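B- and T-lymphocyte attenuator (Mus musculus, PDB 1XAU) acts as an inhibitory receptor on lymphocytes, dampening antigen-receptor signalling through SHP-1 and SHP-2 and interacting with the herpesvirus entry mediator TNFRSF14. Local coordinates at residues A[16-27]-A[105-115]. Numbering follows the deposited sequence.
Sequences LNIKRNSKHSAW and INSHSVTIHVR. With CD (cadmium ion), chain C; CD (cadmium ion), chain B.
Arg115 lays its guanidinium flat on the indole of Trp27, planes 10° apart, with CZ 3.9 Å from the centroid of the five-membered ring; its CD sits over the six-membered ring in a CH-pi contact. The other face of the guanidinium is covered by Ser25, whose CB stands 3.4 Å from CZ. Turning of the sandwiched group is limited by the bond from NE to Ala26 O (3.2 Å), which lies near the guanidinium plane; Arg115 N reaches the same oxygen from the opposite face of its carbonyl plane, the last backbone rung. Towards the N-terminal side, 22-26 pairs with 110-114, the parallel A'-G pairing found in V- and I-set immunoglobulin domains, here that of the BTLA ectodomain: the chain crosses between the sandwich's sheets after 15-16, and 22-26 edges the mixed one. His24 gives ND1 to a cadmium ion while its CB touches Ile112 CD1. Before the strands pair, a water bridges Leu16 O and Ile18 O to His108 N, and Ile18 CD1 packs 3.5 Å from His108 O. Anti to the backbone N (chi1 -160°), Arg20 CG lies over the His108 ring, 4.0 Å from its centroid; the guanidinium, turned 44° from the ring, has CE1 over its centre, and NE2 binds a second cadmium at 2.3 Å.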
loop_
_atom_site.group_PDB
_atom_site.type_symbol
_atom_site.label_atom_id
_atom_site.label_comp_id
_atom_site.label_asym_id
_atom_site.label_seq_id
_atom_site.Cartn_x
_atom_site.Cartn_y
_atom_site.Cartn_z
ATOM N N LEU A 16 4.871 5.030 -8.398
ATOM C CA LEU A 16 3.924 4.284 -7.514
ATOM C C LEU A 16 2.594 4.972 -7.847
ATOM O O LEU A 16 2.431 6.198 -7.672
ATOM C CB LEU A 16 4.344 4.501 -6.054
ATOM C CG LEU A 16 5.736 4.019 -5.733
ATOM C CD1 LEU A 16 5.999 4.206 -4.221
ATOM C CD2 LEU A 16 5.912 2.536 -6.097
ATOM N N ASN A 17 1.670 4.174 -8.380
ATOM C CA ASN A 17 0.464 4.692 -8.951
ATOM C C ASN A 17 -0.902 4.482 -8.293
ATOM O O ASN A 17 -1.877 4.168 -8.955
ATOM C CB ASN A 17 0.428 4.259 -10.427
ATOM C CG ASN A 17 1.507 4.978 -11.283
ATOM O OD1 ASN A 17 1.958 6.060 -10.932
ATOM N ND2 ASN A 17 1.885 4.392 -12.427
ATOM N N ILE A 18 -0.971 4.652 -6.983
ATOM C CA ILE A 18 -2.274 4.606 -6.315
ATOM C C ILE A 18 -2.952 5.889 -6.871
ATOM O O ILE A 18 -2.279 6.918 -6.977
ATOM C CB ILE A 18 -2.045 4.756 -4.811
ATOM C CG1 ILE A 18 -1.475 3.440 -4.280
ATOM C CG2 ILE A 18 -3.359 5.180 -4.053
ATOM C CD1 ILE A 18 -1.144 3.498 -2.769
ATOM N N LYS A 19 -4.234 5.835 -7.209
ATOM C CA LYS A 19 -4.925 7.048 -7.692
ATOM C C LYS A 19 -5.108 8.073 -6.610
ATOM O O LYS A 19 -5.358 7.709 -5.458
ATOM C CB LYS A 19 -6.303 6.690 -8.238
ATOM C CG LYS A 19 -6.257 6.291 -9.713
ATOM C CD LYS A 19 -7.681 6.010 -10.250
ATOM C CE LYS A 19 -8.168 7.165 -11.134
ATOM N NZ LYS A 19 -7.181 7.466 -12.290
ATOM N N ARG A 20 -5.032 9.349 -6.980
ATOM C CA ARG A 20 -5.201 10.439 -6.018
ATOM C C ARG A 20 -6.580 10.362 -5.382
ATOM O O ARG A 20 -7.517 9.964 -6.022
ATOM C CB ARG A 20 -5.063 11.786 -6.720
ATOM C CG ARG A 20 -4.740 12.940 -5.786
ATOM C CD ARG A 20 -4.943 14.275 -6.547
ATOM N NE ARG A 20 -3.703 15.027 -6.740
ATOM C CZ ARG A 20 -2.902 15.443 -5.754
ATOM N NH1 ARG A 20 -3.222 15.173 -4.484
ATOM N NH2 ARG A 20 -1.760 16.096 -6.036
ATOM N N ASN A 21 -6.694 10.683 -4.116
ATOM C CA ASN A 21 -8.034 10.681 -3.521
ATOM C C ASN A 21 -8.649 9.290 -3.471
ATOM O O ASN A 21 -9.846 9.164 -3.478
ATOM C CB ASN A 21 -8.877 11.619 -4.399
ATOM C CG ASN A 21 -10.340 11.684 -4.002
ATOM O OD1 ASN A 21 -10.678 11.933 -2.809
ATOM N ND2 ASN A 21 -11.250 11.484 -5.010
ATOM N N SER A 22 -7.849 8.230 -3.479
ATOM C CA SER A 22 -8.433 6.878 -3.410
ATOM C C SER A 22 -9.085 6.627 -2.034
ATOM O O SER A 22 -8.469 6.954 -1.012
ATOM C CB SER A 22 -7.313 5.878 -3.676
ATOM O OG SER A 22 -7.897 4.633 -3.804
ATOM N N LYS A 23 -10.298 6.064 -1.964
ATOM C CA LYS A 23 -10.945 5.839 -0.637
ATOM C C LYS A 23 -11.761 4.554 -0.759
ATOM O O LYS A 23 -12.401 4.363 -1.817
ATOM C CB LYS A 23 -11.926 6.991 -0.323
ATOM C CG LYS A 23 -11.165 8.351 -0.247
ATOM C CD LYS A 23 -12.099 9.604 -0.416
ATOM C CE LYS A 23 -12.895 9.536 -1.749
ATOM N NZ LYS A 23 -13.267 10.887 -2.425
ATOM N N HIS A 24 -11.717 3.691 0.269
ATOM C CA HIS A 24 -12.486 2.462 0.262
ATOM C C HIS A 24 -13.002 2.137 1.641
ATOM O O HIS A 24 -12.394 2.517 2.636
ATOM C CB HIS A 24 -11.636 1.238 -0.270
ATOM C CG HIS A 24 -11.366 1.320 -1.737
ATOM N ND1 HIS A 24 -12.344 1.060 -2.667
ATOM C CD2 HIS A 24 -10.287 1.785 -2.429
ATOM C CE1 HIS A 24 -11.888 1.358 -3.877
ATOM N NE2 HIS A 24 -10.642 1.794 -3.757
ATOM N N SER A 25 -14.119 1.415 1.710
ATOM C CA SER A 25 -14.649 1.020 2.999
ATOM C C SER A 25 -14.573 -0.540 3.079
ATOM O O SER A 25 -14.637 -1.228 2.086
ATOM C CB SER A 25 -16.115 1.496 3.172
ATOM O OG SER A 25 -16.199 2.939 3.213
ATOM N N ALA A 26 -14.477 -1.063 4.277
ATOM C CA ALA A 26 -14.359 -2.476 4.487
ATOM C C ALA A 26 -15.192 -2.766 5.768
ATOM O O ALA A 26 -15.638 -1.829 6.482
ATOM C CB ALA A 26 -12.910 -2.816 4.735
ATOM N N TRP A 27 -15.401 -4.044 6.042
ATOM C CA TRP A 27 -16.159 -4.458 7.228
ATOM C C TRP A 27 -15.208 -5.187 8.139
ATOM O O TRP A 27 -14.419 -6.007 7.670
ATOM C CB TRP A 27 -17.250 -5.476 6.843
ATOM C CG TRP A 27 -18.332 -4.857 6.000
ATOM C CD1 TRP A 27 -18.455 -4.925 4.658
ATOM C CD2 TRP A 27 -19.355 -3.975 6.461
ATOM N NE1 TRP A 27 -19.506 -4.124 4.230
ATOM C CE2 TRP A 27 -20.069 -3.532 5.327
ATOM C CE3 TRP A 27 -19.735 -3.514 7.721
ATOM C CZ2 TRP A 27 -21.159 -2.641 5.415
ATOM C CZ3 TRP A 27 -20.815 -2.645 7.820
ATOM C CH2 TRP A 27 -21.520 -2.212 6.678
ATOM N N ILE A 105 10.699 7.621 -3.549
ATOM C CA ILE A 105 9.579 7.788 -4.415
ATOM C C ILE A 105 8.361 7.515 -3.525
ATOM O O ILE A 105 8.380 6.554 -2.769
ATOM C CB ILE A 105 9.645 6.797 -5.574
ATOM C CG1 ILE A 105 10.931 7.081 -6.391
ATOM C CG2 ILE A 105 8.378 6.908 -6.395
ATOM C CD1 ILE A 105 11.226 6.023 -7.433
ATOM N N ASN A 106 7.324 8.329 -3.632
ATOM C CA ASN A 106 6.135 8.147 -2.786
ATOM C C ASN A 106 4.881 8.015 -3.631
ATOM O O ASN A 106 4.913 8.217 -4.861
ATOM C CB ASN A 106 5.983 9.334 -1.839
ATOM C CG ASN A 106 7.048 9.341 -0.719
ATOM O OD1 ASN A 106 7.851 10.239 -0.667
ATOM N ND2 ASN A 106 7.042 8.344 0.158
ATOM N N SER A 107 3.765 7.689 -2.992
ATOM C CA SER A 107 2.538 7.537 -3.747
ATOM C C SER A 107 1.512 8.398 -3.101
ATOM O O SER A 107 1.729 8.922 -2.032
ATOM C CB SER A 107 1.944 6.103 -3.663
ATOM O OG SER A 107 1.572 5.778 -2.305
ATOM N N HIS A 108 0.359 8.464 -3.751
ATOM C CA HIS A 108 -0.756 9.139 -3.178
ATOM C C HIS A 108 -1.309 8.156 -2.085
ATOM O O HIS A 108 -0.962 6.960 -2.070
ATOM C CB HIS A 108 -1.816 9.351 -4.261
ATOM C CG HIS A 108 -1.448 10.444 -5.227
ATOM N ND1 HIS A 108 -1.120 11.702 -4.773
ATOM C CD2 HIS A 108 -1.257 10.462 -6.572
ATOM C CE1 HIS A 108 -0.737 12.456 -5.794
ATOM N NE2 HIS A 108 -0.812 11.728 -6.892
ATOM N N SER A 109 -2.184 8.653 -1.210
ATOM C CA SER A 109 -2.692 7.819 -0.137
ATOM C C SER A 109 -4.042 7.191 -0.500
ATOM O O SER A 109 -4.771 7.680 -1.395
ATOM C CB SER A 109 -2.887 8.684 1.138
ATOM O OG SER A 109 -3.812 9.715 0.834
ATOM N N VAL A 110 -4.340 6.084 0.165
ATOM C CA VAL A 110 -5.658 5.429 0.064
ATOM C C VAL A 110 -6.193 5.463 1.481
ATOM O O VAL A 110 -5.495 5.085 2.431
ATOM C CB VAL A 110 -5.598 3.969 -0.540
ATOM C CG1 VAL A 110 -4.485 3.182 0.029
ATOM C CG2 VAL A 110 -6.938 3.255 -0.348
ATOM N N THR A 111 -7.434 5.914 1.652
ATOM C CA THR A 111 -8.004 6.011 3.004
ATOM C C THR A 111 -8.955 4.842 3.140
ATOM O O THR A 111 -9.806 4.653 2.245
ATOM C CB THR A 111 -8.870 7.288 3.072
ATOM O OG1 THR A 111 -7.987 8.397 2.956
ATOM C CG2 THR A 111 -9.622 7.406 4.387
ATOM N N ILE A 112 -8.823 4.062 4.218
ATOM C CA ILE A 112 -9.729 2.909 4.423
ATOM C C ILE A 112 -10.598 3.235 5.621
ATOM O O ILE A 112 -10.097 3.664 6.665
ATOM C CB ILE A 112 -8.900 1.621 4.777
ATOM C CG1 ILE A 112 -7.927 1.378 3.614
ATOM C CG2 ILE A 112 -9.847 0.397 5.064
ATOM C CD1 ILE A 112 -8.640 1.422 2.255
ATOM N N HIS A 113 -11.883 3.015 5.494
ATOM C CA HIS A 113 -12.753 3.280 6.607
ATOM C C HIS A 113 -13.320 1.889 6.936
ATOM O O HIS A 113 -13.882 1.268 6.064
ATOM C CB HIS A 113 -13.881 4.211 6.171
ATOM C CG HIS A 113 -15.016 4.253 7.138
ATOM N ND1 HIS A 113 -14.848 4.533 8.471
ATOM C CD2 HIS A 113 -16.331 4.007 6.974
ATOM C CE1 HIS A 113 -15.999 4.441 9.102
ATOM N NE2 HIS A 113 -16.922 4.127 8.211
ATOM N N VAL A 114 -13.180 1.440 8.173
ATOM C CA VAL A 114 -13.649 0.091 8.558
ATOM C C VAL A 114 -14.913 0.212 9.406
ATOM O O VAL A 114 -14.924 0.925 10.428
ATOM C CB VAL A 114 -12.564 -0.597 9.345
ATOM C CG1 VAL A 114 -12.999 -2.077 9.670
ATOM C CG2 VAL A 114 -11.223 -0.635 8.511
ATOM N N ARG A 115 -15.964 -0.434 8.945
ATOM C CA ARG A 115 -17.301 -0.441 9.610
ATOM C C ARG A 115 -17.526 -1.698 10.467
ATOM O O ARG A 115 -17.007 -2.785 10.104
ATOM C CB ARG A 115 -18.360 -0.354 8.508
ATOM C CG ARG A 115 -18.106 0.728 7.451
ATOM C CD ARG A 115 -18.935 0.442 6.131
ATOM N NE ARG A 115 -18.259 -0.526 5.258
ATOM C CZ ARG A 115 -18.539 -0.713 3.968
ATOM N NH1 ARG A 115 -19.502 0.016 3.387
ATOM N NH2 ARG A 115 -17.853 -1.635 3.241
HETATM CD CD CD C . -14.346 0.013 -2.343
HETATM CD CD CD B . -0.331 12.131 -9.088
HETATM O O HOH W 1 0.384 7.282 -6.295
HETATM O O HOH W 2 5.466 7.697 -7.722
HETATM O O HOH W 3 -4.361 10.686 -2.079
HETATM O O HOH W 4 -7.046 8.933 0.233
HETATM O O HOH W 5 1.249 14.045 -8.163
HETATM O O HOH W 6 -1.868 13.675 -9.245
HETATM O O HOH W 7 -0.523 13.121 -11.307
HETATM O O HOH W 8 -1.529 11.018 -9.820
HETATM O O HOH W 9 -15.330 1.217 -4.057
#